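Local coordinates for trafficking protein B (Neisseria gonorrhoeae, PDB 2H1C) that serves as the toxin of a type II toxin-antitoxin pair, a PIN-domain protein of the VapC ribonuclease family that joins its antitoxin FitA in a promoter-binding complex, at residues L59-R62 against L63-I67; P69-A72 against G73-L76; A83-Y86 against A87-R90. All coordinates share one frame; numbering follows the deposited sequence.

How the contacts relate
All three contacts are local, between residues a few positions apart within the PIN domain. Contacts 1 and 3 each lie within a single helix, 53-67 and 80-94, on opposite sides of the chain's centre, their centres about 32 Å apart; both are partly buried. Contact 2, a surface turn, carries the chain from helix 53-67 into edge strand 75-76 and touches contact 1 where Pro69 packs on the backbone of Glu64. The chemistry follows the place: a widened last turn and charged ends facing helix 37-48 and the bound peptide in contact 1, a glycine turn with an arginine on a carbonyl in contact 2, a tyrosine-arginine pair beside the second subunit in contact 3.

Contact 1: residues L59-R62 against L63-I67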
ATOM      1  N   LEU A  59      10.875  -7.672  20.890  1.00 16.56           N
ATOM      2  CA  LEU A  59      10.103  -6.587  20.271  1.00 15.85           C
ATOM      3  C   LEU A  59       8.918  -7.118  19.456  1.00 17.36           C
ATOM      4  O   LEU A  59       7.864  -6.473  19.380  1.00 16.64           O
ATOM      5  CB  LEU A  59      11.020  -5.702  19.407  1.00 16.07           C
ATOM      6  CG  LEU A  59      10.434  -4.463  18.717  1.00 19.49           C
ATOM      7  CD1 LEU A  59       9.720  -3.593  19.749  1.00 19.85           C
ATOM      8  CD2 LEU A  59      11.537  -3.667  18.040  1.00 17.77           C
ATOM      9  N   HIS A  60       9.079  -8.293  18.850  1.00 14.90           N
ATOM     10  CA  HIS A  60       7.986  -8.877  18.088  1.00 18.28           C
ATOM     11  C   HIS A  60       6.834  -9.139  19.066  1.00 17.31           C
ATOM     12  O   HIS A  60       5.686  -8.776  18.803  1.00 15.92           O
ATOM     13  CB  HIS A  60       8.439 -10.174  17.410  1.00 20.84           C
ATOM     14  CG  HIS A  60       7.319 -10.951  16.794  1.00 25.80           C
ATOM     15  ND1 HIS A  60       6.511 -11.796  17.527  1.00 32.14           N
ATOM     16  CD2 HIS A  60       6.826 -10.961  15.535  1.00 30.15           C
ATOM     17  CE1 HIS A  60       5.570 -12.291  16.744  1.00 33.41           C
ATOM     18  NE2 HIS A  60       5.736 -11.799  15.529  1.00 27.77           N
ATOM     19  N   GLU A  61       7.159  -9.726  20.216  1.00 18.41           N
ATOM     20  CA  GLU A  61       6.163 -10.022  21.247  1.00 18.67           C
ATOM     21  C   GLU A  61       5.484  -8.739  21.713  1.00 17.09           C
ATOM     22  O   GLU A  61       4.261  -8.677  21.810  1.00 15.10           O
ATOM     23  CB  GLU A  61       6.825 -10.706  22.451  1.00 24.86           C
ATOM     24  CG  GLU A  61       5.910 -10.910  23.661  1.00 34.36           C
ATOM     25  CD  GLU A  61       5.033 -12.150  23.547  1.00 43.59           C
ATOM     26  OE1 GLU A  61       5.592 -13.273  23.478  1.00 48.81           O
ATOM     27  OE2 GLU A  61       3.785 -12.010  23.534  1.00 45.13           O
ATOM     28  N   ARG A  62       6.275  -7.708  21.999  1.00 14.53           N
ATOM     29  CA  ARG A  62       5.701  -6.460  22.466  1.00 14.50           C
ATOM     30  C   ARG A  62       4.841  -5.777  21.412  1.00 15.48           C
ATOM     31  O   ARG A  62       3.774  -5.235  21.724  1.00 12.76           O
ATOM     32  CB  ARG A  62       6.802  -5.519  22.940  1.00 17.64           C
ATOM     33  CG  ARG A  62       7.466  -6.012  24.204  1.00 18.80           C
ATOM     34  CD  ARG A  62       6.471  -6.071  25.351  1.00 19.84           C
ATOM     35  NE  ARG A  62       7.134  -6.505  26.576  1.00 32.65           N
ATOM     36  CZ  ARG A  62       7.424  -7.771  26.858  1.00 33.93           C
ATOM     37  NH1 ARG A  62       7.098  -8.733  26.008  1.00 33.26           N
ATOM     38  NH2 ARG A  62       8.065  -8.072  27.981  1.00 39.00           N
ATOM     39  N   LEU A  63       5.287  -5.799  20.166  1.00 13.57           N
ATOM     40  CA  LEU A  63       4.497  -5.176  19.108  1.00 14.05           C
ATOM     41  C   LEU A  63       3.138  -5.858  18.969  1.00 15.07           C
ATOM     42  O   LEU A  63       2.084  -5.209  18.997  1.00 13.58           O
ATOM     43  CB  LEU A  63       5.230  -5.257  17.765  1.00 13.52           C
ATOM     44  CG  LEU A  63       4.476  -4.632  16.581  1.00 13.85           C
ATOM     45  CD1 LEU A  63       4.213  -3.140  16.858  1.00 14.07           C
ATOM     46  CD2 LEU A  63       5.297  -4.798  15.319  1.00 16.06           C
ATOM     47  N   GLU A  64       3.165  -7.176  18.839  1.00 13.07           N
ATOM     48  CA  GLU A  64       1.937  -7.935  18.638  1.00 14.17           C
ATOM     49  C   GLU A  64       1.005  -8.028  19.849  1.00 17.01           C
ATOM     50  O   GLU A  64      -0.221  -7.888  19.716  1.00 15.17           O
ATOM     51  CB  GLU A  64       2.286  -9.348  18.155  1.00 15.61           C
ATOM     52  CG  GLU A  64       3.093  -9.406  16.839  1.00 16.17           C
ATOM     53  CD  GLU A  64       2.396  -8.710  15.665  1.00 20.35           C
ATOM     54  OE1 GLU A  64       1.146  -8.670  15.634  1.00 22.29           O
ATOM     55  OE2 GLU A  64       3.099  -8.216  14.751  1.00 21.79           O
ATOM     56  N   GLN A  65       1.579  -8.246  21.028  1.00 17.41           N
ATOM     57  CA  GLN A  65       0.776  -8.417  22.238  1.00 20.34           C
ATOM     58  C   GLN A  65       0.554  -7.200  23.124  1.00 20.65           C
ATOM     59  O   GLN A  65      -0.323  -7.227  23.987  1.00 20.42           O
ATOM     60  CB  GLN A  65       1.375  -9.531  23.107  1.00 24.17           C
ATOM     61  CG  GLN A  65       1.292 -10.926  22.493  1.00 36.10           C
ATOM     62  CD  GLN A  65      -0.144 -11.323  22.156  1.00 42.83           C
ATOM     63  OE1 GLN A  65      -0.557 -11.285  20.991  1.00 46.07           O
ATOM     64  NE2 GLN A  65      -0.914 -11.693  23.180  1.00 46.19           N
ATOM     65  N   SER A  66       1.330  -6.142  22.926  1.00 15.72           N
ATOM     66  CA  SER A  66       1.184  -4.959  23.772  1.00 16.25           C
ATOM     67  C   SER A  66       0.875  -3.671  23.025  1.00 17.16           C
ATOM     68  O   SER A  66       0.071  -2.850  23.488  1.00 18.37           O
ATOM     69  CB  SER A  66       2.459  -4.736  24.590  1.00 18.59           C
ATOM     70  OG  SER A  66       2.663  -5.776  25.527  1.00 21.65           O
ATOM     71  N   ILE A  67       1.523  -3.479  21.880  1.00 15.34           N
ATOM     72  CA  ILE A  67       1.317  -2.241  21.119  1.00 14.21           C
ATOM     73  C   ILE A  67       0.101  -2.249  20.201  1.00 15.06           C
ATOM     74  O   ILE A  67      -0.783  -1.405  20.344  1.00 12.30           O
ATOM     75  CB  ILE A  67       2.575  -1.879  20.288  1.00 13.08           C
ATOM     76  CG1 ILE A  67       3.751  -1.600  21.224  1.00 15.54           C
ATOM     77  CG2 ILE A  67       2.308  -0.632  19.434  1.00 13.22           C
ATOM     78  CD1 ILE A  67       5.079  -1.501  20.496  1.00 18.73           C
TER
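The imidazole of His60 has the CG methylene of Glu64 over one face, a CH-pi contact 4.0 Å from the ring centroid, offset toward the rim at NE2 and CE1. His60 sends CG anti to its own backbone nitrogen (chi1 171°), whereas Glu64 places CG anti to its carbonyl carbon, beside the backbone nitrogen, and bends at chi2. The guanidinium of Arg62 has CG of Glu61 at its edge, in plane.

Three regular i to i+4 bonds run from Leu63 N to Leu59 O, Glu64 N to His60 O and Gln65 N to Glu61 O. Then the helix widens into a pi-type turn, and Arg62 O accepts two donors: Ile67 N at 2.9 Å, nearly along the C=O axis, and Ser66 N at 2.9 Å, well above the carbonyl plane.

Leu59 and Leu63 suit the buried side, where both pack on Val47. Longer charged chains suit Glu64, which reaches a salt bridge with Arg44 of helix 37-48, and Arg62, whose NE pairs with an acidic side chain of the bound peptide. Glu64 OE2 is 4.5 Å from His60 NE2, not in contact; its charge is shared with Arg44, and a magnesium ion about 4 Å from the His60 side chain would probably work against protonation, so the ring's charge stays undecided.

Contact 2: residues P69-A72 against G73-L76; sequences PLFA and GRIL
Phe71 and Arg74 are the first and last residues of a type II beta turn, with Ala72 and Gly73 at its corners, that leads helix 53-67 into strand 75-76, an outermost strand of the parallel PIN-domain sheet within this chain. Leu76, on that strand, belongs to a magnesium site with Ser36 and Thr110. The turn is closed by a backbone bond from Arg74 N to Phe71 O, 2.7 Å. Gly73 suits the third position because its positive phi (81°) would press a beta carbon against the carbonyl oxygen of Ala72. Ala72, at the exposed second position, keeps only a small methyl there.

The apolar contacts centre on Phe71. Buried against Val33 and Leu35, it also meets an apolar side chain of the bound peptide, and its CB is 4.1 Å from Ile75 CG1.

A ring-guanidinium contact stands apart: the side chains of Phe71 and Arg74 cross at about a right angle, their planes 42° apart, and Arg74 NH2 comes obliquely to 3.5 Å from Phe71 CD2.

Among polar side-chain bonds, the guanidinium reaches back to Leu70 O, which lies at its edge near its plane. Arg74 NH2 is 2.7 Å from Leu70 O; the bond from NH1 is weak. A bend at chi3 (-48°) folds the chain end toward this carbonyl, while NE bonds to Val33 O, tying the loop to the sheet. One water bridges the pair, donating to Leu70 O at 3.1 Å and accepting from Arg74 NH1 at 2.9 Å.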
ATOM      1  N   PRO A  69      -2.593  -4.064  20.130  1.00 11.79           N
ATOM      2  CA  PRO A  69      -3.919  -4.153  20.748  1.00 13.20           C
ATOM      3  C   PRO A  69      -4.451  -2.766  21.135  1.00 11.40           C
ATOM      4  O   PRO A  69      -5.653  -2.578  21.251  1.00 11.93           O
ATOM      5  CB  PRO A  69      -3.671  -5.036  21.961  1.00 12.72           C
ATOM      6  CG  PRO A  69      -2.595  -5.961  21.473  1.00 14.75           C
ATOM      7  CD  PRO A  69      -1.654  -4.989  20.788  1.00 13.63           C
ATOM      8  N   LEU A  70      -3.550  -1.808  21.353  1.00 13.58           N
ATOM      9  CA  LEU A  70      -3.961  -0.445  21.696  1.00 12.23           C
ATOM     10  C   LEU A  70      -4.722   0.159  20.520  1.00 14.30           C
ATOM     11  O   LEU A  70      -5.462   1.136  20.681  1.00 14.91           O
ATOM     12  CB  LEU A  70      -2.746   0.443  21.978  1.00 13.65           C
ATOM     13  CG  LEU A  70      -1.852   0.073  23.159  1.00 15.51           C
ATOM     14  CD1 LEU A  70      -0.594   0.931  23.122  1.00 16.15           C
ATOM     15  CD2 LEU A  70      -2.615   0.263  24.449  1.00 15.38           C
ATOM     16  N   PHE A  71      -4.539  -0.422  19.335  1.00 11.60           N
ATOM     17  CA  PHE A  71      -5.195   0.092  18.138  1.00 10.99           C
ATOM     18  C   PHE A  71      -6.254  -0.832  17.546  1.00 12.51           C
ATOM     19  O   PHE A  71      -6.650  -0.677  16.392  1.00 13.65           O
ATOM     20  CB  PHE A  71      -4.136   0.443  17.088  1.00 10.02           C
ATOM     21  CG  PHE A  71      -3.174   1.500  17.546  1.00 10.16           C
ATOM     22  CD1 PHE A  71      -1.994   1.156  18.197  1.00 11.63           C
ATOM     23  CD2 PHE A  71      -3.479   2.847  17.381  1.00 12.61           C
ATOM     24  CE1 PHE A  71      -1.124   2.146  18.686  1.00 13.73           C
ATOM     25  CE2 PHE A  71      -2.621   3.838  17.867  1.00 10.35           C
ATOM     26  CZ  PHE A  71      -1.448   3.491  18.519  1.00 10.41           C
ATOM     27  N   ALA A  72      -6.731  -1.774  18.351  1.00 15.96           N
ATOM     28  CA  ALA A  72      -7.764  -2.707  17.908  1.00 15.15           C
ATOM     29  C   ALA A  72      -8.960  -1.926  17.355  1.00 14.94           C
ATOM     30  O   ALA A  72      -9.482  -1.011  17.999  1.00 13.26           O
ATOM     31  CB  ALA A  72      -8.200  -3.595  19.081  1.00 16.07           C
ATOM     32  N   GLY A  73      -9.378  -2.277  16.144  1.00 12.29           N
ATOM     33  CA  GLY A  73     -10.502  -1.599  15.542  1.00 13.24           C
ATOM     34  C   GLY A  73     -10.139  -0.269  14.914  1.00 12.60           C
ATOM     35  O   GLY A  73     -11.009   0.382  14.341  1.00 14.14           O
ATOM     36  N   ARG A  74      -8.871   0.134  15.010  1.00 10.56           N
ATOM     37  CA  ARG A  74      -8.442   1.415  14.436  1.00 10.67           C
ATOM     38  C   ARG A  74      -7.201   1.311  13.525  1.00 11.97           C
ATOM     39  O   ARG A  74      -6.400   2.261  13.407  1.00 10.01           O
ATOM     40  CB  ARG A  74      -8.203   2.450  15.552  1.00 10.93           C
ATOM     41  CG  ARG A  74      -9.409   2.607  16.512  1.00 16.46           C
ATOM     42  CD  ARG A  74      -9.326   3.873  17.390  1.00 16.34           C
ATOM     43  NE  ARG A  74      -8.012   4.003  17.997  1.00 14.42           N
ATOM     44  CZ  ARG A  74      -7.565   3.245  18.985  1.00 17.81           C
ATOM     45  NH1 ARG A  74      -8.337   2.306  19.509  1.00 18.79           N
ATOM     46  NH2 ARG A  74      -6.316   3.381  19.399  1.00 15.44           N
ATOM     47  N   ILE A  75      -7.034   0.143  12.905  1.00  9.70           N
ATOM     48  CA  ILE A  75      -5.950  -0.078  11.940  1.00 11.02           C
ATOM     49  C   ILE A  75      -6.719   0.020  10.625  1.00 11.97           C
ATOM     50  O   ILE A  75      -7.497  -0.873  10.261  1.00 12.53           O
ATOM     51  CB  ILE A  75      -5.316  -1.467  12.137  1.00 12.96           C
ATOM     52  CG1 ILE A  75      -4.604  -1.489  13.492  1.00 11.53           C
ATOM     53  CG2 ILE A  75      -4.318  -1.792  11.013  1.00 15.51           C
ATOM     54  CD1 ILE A  75      -3.945  -2.806  13.831  1.00 12.58           C
ATOM     55  N   LEU A  76      -6.503   1.124   9.926  1.00  8.74           N
ATOM     56  CA  LEU A  76      -7.224   1.433   8.690  1.00  9.92           C
ATOM     57  C   LEU A  76      -6.687   0.816   7.413  1.00 10.63           C
ATOM     58  O   LEU A  76      -5.529   1.007   7.070  1.00 12.25           O
ATOM     59  CB  LEU A  76      -7.276   2.947   8.521  1.00  9.14           C
ATOM     60  CG  LEU A  76      -7.841   3.710   9.735  1.00  9.15           C
ATOM     61  CD1 LEU A  76      -7.616   5.207   9.550  1.00 10.05           C
ATOM     62  CD2 LEU A  76      -9.319   3.386   9.876  1.00 13.61           C
TER
HETATM   63  O   HOH W   1      -8.202   1.003  22.135  1.00 36.90           O

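Contact 3: residues A83-Y86 against A87-R90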
ATOM      1  N   ALA A  83      -7.941   4.240  -2.565  1.00  8.76           N
ATOM      2  CA  ALA A  83      -7.209   4.201  -3.824  1.00 11.71           C
ATOM      3  C   ALA A  83      -7.602   5.382  -4.715  1.00 11.67           C
ATOM      4  O   ALA A  83      -6.758   5.955  -5.398  1.00 11.16           O
ATOM      5  CB  ALA A  83      -7.466   2.875  -4.550  1.00 10.42           C
ATOM      6  N   ALA A  84      -8.882   5.744  -4.719  1.00 13.28           N
ATOM      7  CA  ALA A  84      -9.347   6.874  -5.527  1.00 15.02           C
ATOM      8  C   ALA A  84      -8.700   8.172  -5.063  1.00 13.44           C
ATOM      9  O   ALA A  84      -8.256   8.987  -5.874  1.00 13.26           O
ATOM     10  CB  ALA A  84     -10.874   7.003  -5.443  1.00 14.68           C
ATOM     11  N   ILE A  85      -8.671   8.375  -3.751  1.00 13.43           N
ATOM     12  CA  ILE A  85      -8.071   9.581  -3.175  1.00 12.07           C
ATOM     13  C   ILE A  85      -6.569   9.603  -3.460  1.00 11.26           C
ATOM     14  O   ILE A  85      -5.995  10.647  -3.769  1.00 13.18           O
ATOM     15  CB  ILE A  85      -8.344   9.628  -1.663  1.00 14.28           C
ATOM     16  CG1 ILE A  85      -9.856   9.767  -1.456  1.00 13.86           C
ATOM     17  CG2 ILE A  85      -7.572  10.789  -1.009  1.00 15.14           C
ATOM     18  CD1 ILE A  85     -10.321   9.572  -0.030  1.00 19.08           C
ATOM     19  N   TYR A  86      -5.945   8.435  -3.392  1.00  9.89           N
ATOM     20  CA  TYR A  86      -4.519   8.323  -3.665  1.00 13.60           C
ATOM     21  C   TYR A  86      -4.174   8.866  -5.055  1.00 12.46           C
ATOM     22  O   TYR A  86      -3.276   9.690  -5.197  1.00 12.03           O
ATOM     23  CB  TYR A  86      -4.092   6.859  -3.581  1.00 12.92           C
ATOM     24  CG  TYR A  86      -2.695   6.580  -4.092  1.00 14.20           C
ATOM     25  CD1 TYR A  86      -1.579   6.755  -3.271  1.00 15.67           C
ATOM     26  CD2 TYR A  86      -2.496   6.129  -5.398  1.00 14.68           C
ATOM     27  CE1 TYR A  86      -0.292   6.483  -3.740  1.00 13.17           C
ATOM     28  CE2 TYR A  86      -1.230   5.858  -5.871  1.00 13.48           C
ATOM     29  CZ  TYR A  86      -0.134   6.034  -5.042  1.00 14.31           C
ATOM     30  OH  TYR A  86       1.130   5.751  -5.503  1.00 13.78           O
ATOM     31  N   ALA A  87      -4.879   8.386  -6.081  1.00 11.61           N
ATOM     32  CA  ALA A  87      -4.614   8.818  -7.444  1.00 12.11           C
ATOM     33  C   ALA A  87      -4.841  10.314  -7.589  1.00 12.00           C
ATOM     34  O   ALA A  87      -4.059  11.002  -8.243  1.00 11.68           O
ATOM     35  CB  ALA A  87      -5.494   8.048  -8.417  1.00 10.27           C
ATOM     36  N   GLN A  88      -5.899  10.826  -6.964  1.00 11.32           N
ATOM     37  CA  GLN A  88      -6.190  12.251  -7.030  1.00 14.70           C
ATOM     38  C   GLN A  88      -5.045  13.073  -6.441  1.00 14.32           C
ATOM     39  O   GLN A  88      -4.517  13.983  -7.089  1.00 15.16           O
ATOM     40  CB  GLN A  88      -7.490  12.552  -6.282  1.00 18.12           C
ATOM     41  CG  GLN A  88      -8.681  11.844  -6.912  1.00 23.73           C
ATOM     42  CD  GLN A  88     -10.003  12.209  -6.275  1.00 31.74           C
ATOM     43  OE1 GLN A  88     -10.228  11.966  -5.083  1.00 30.39           O
ATOM     44  NE2 GLN A  88     -10.893  12.800  -7.071  1.00 35.36           N
ATOM     45  N   ILE A  89      -4.656  12.744  -5.216  1.00 13.06           N
ATOM     46  CA  ILE A  89      -3.581  13.454  -4.531  1.00 15.07           C
ATOM     47  C   ILE A  89      -2.240  13.391  -5.245  1.00 14.04           C
ATOM     48  O   ILE A  89      -1.589  14.418  -5.441  1.00 14.40           O
ATOM     49  CB  ILE A  89      -3.384  12.903  -3.090  1.00 19.76           C
ATOM     50  CG1 ILE A  89      -4.556  13.320  -2.204  1.00 21.82           C
ATOM     51  CG2 ILE A  89      -2.058  13.382  -2.526  1.00 28.29           C
ATOM     52  CD1 ILE A  89      -4.479  12.737  -0.780  1.00 23.42           C
ATOM     53  N   ARG A  90      -1.805  12.196  -5.627  1.00 12.04           N
ATOM     54  CA  ARG A  90      -0.510  12.073  -6.303  1.00 15.04           C
ATOM     55  C   ARG A  90      -0.477  12.727  -7.684  1.00 16.20           C
ATOM     56  O   ARG A  90       0.532  13.337  -8.062  1.00 19.86           O
ATOM     57  CB  ARG A  90      -0.094  10.611  -6.429  1.00 16.37           C
ATOM     58  CG  ARG A  90       0.257   9.987  -5.101  1.00 16.39           C
ATOM     59  CD  ARG A  90       1.279   8.896  -5.290  1.00 22.60           C
ATOM     60  NE  ARG A  90       2.519   9.397  -5.866  1.00 19.35           N
ATOM     61  CZ  ARG A  90       3.449   8.621  -6.419  1.00 22.45           C
ATOM     62  NH1 ARG A  90       3.282   7.305  -6.472  1.00 18.47           N
ATOM     63  NH2 ARG A  90       4.549   9.165  -6.930  1.00 22.95           N
TER
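Tyr86 and Arg90 stand one turn apart on helix 80-94 of the PIN domain, and their side chains run side by side in the same direction. Four backbone bonds of the i to i+4 kind bind the two turns, from Ala87 N to Ala83 O through Arg90 N to Tyr86 O.

The aromatic contact is made by the aliphatic part of the arginine. Arg90 CG sits over one face of the tyrosine ring, 4.1 Å from its centroid and offset toward the rim, and CD follows the ring outward in tight packing, 3.2 Å from Tyr86 CZ. The tyrosine reaches this place because its CG lies anti to the backbone nitrogen (chi1 169°), carrying the ring along the helix toward Arg90. The ring also stacks with Tyr106 of helix 102-114.

Apolar packing is carried by Ile85 and Ile89, parallel neighbours whose CG2 and CD1, respectively, meet at 3.7 Å. Branched chains fit this side, where Ile85 packs on helix 102-114 and Ile89 on Ile100 and Ala129. Alanines suit the side facing the second subunit: Ala83 meets Ala37, and Ala84 and Ala87 meet Arg44, all of that other subunit. A magnesium ion lies about 5 Å from the Ala87 side chain, and that of Arg90 is about 8 Å from that of Asp104, a predicted magnesium ligand.

The polar ends also join. With chi3 bent to 61°, Arg90 turns its guanidinium 71° to the ring plane, and NH1 donates to Tyr86 OH at 2.8 Å, the hydroxyl oxygen lying exactly in the guanidinium plane.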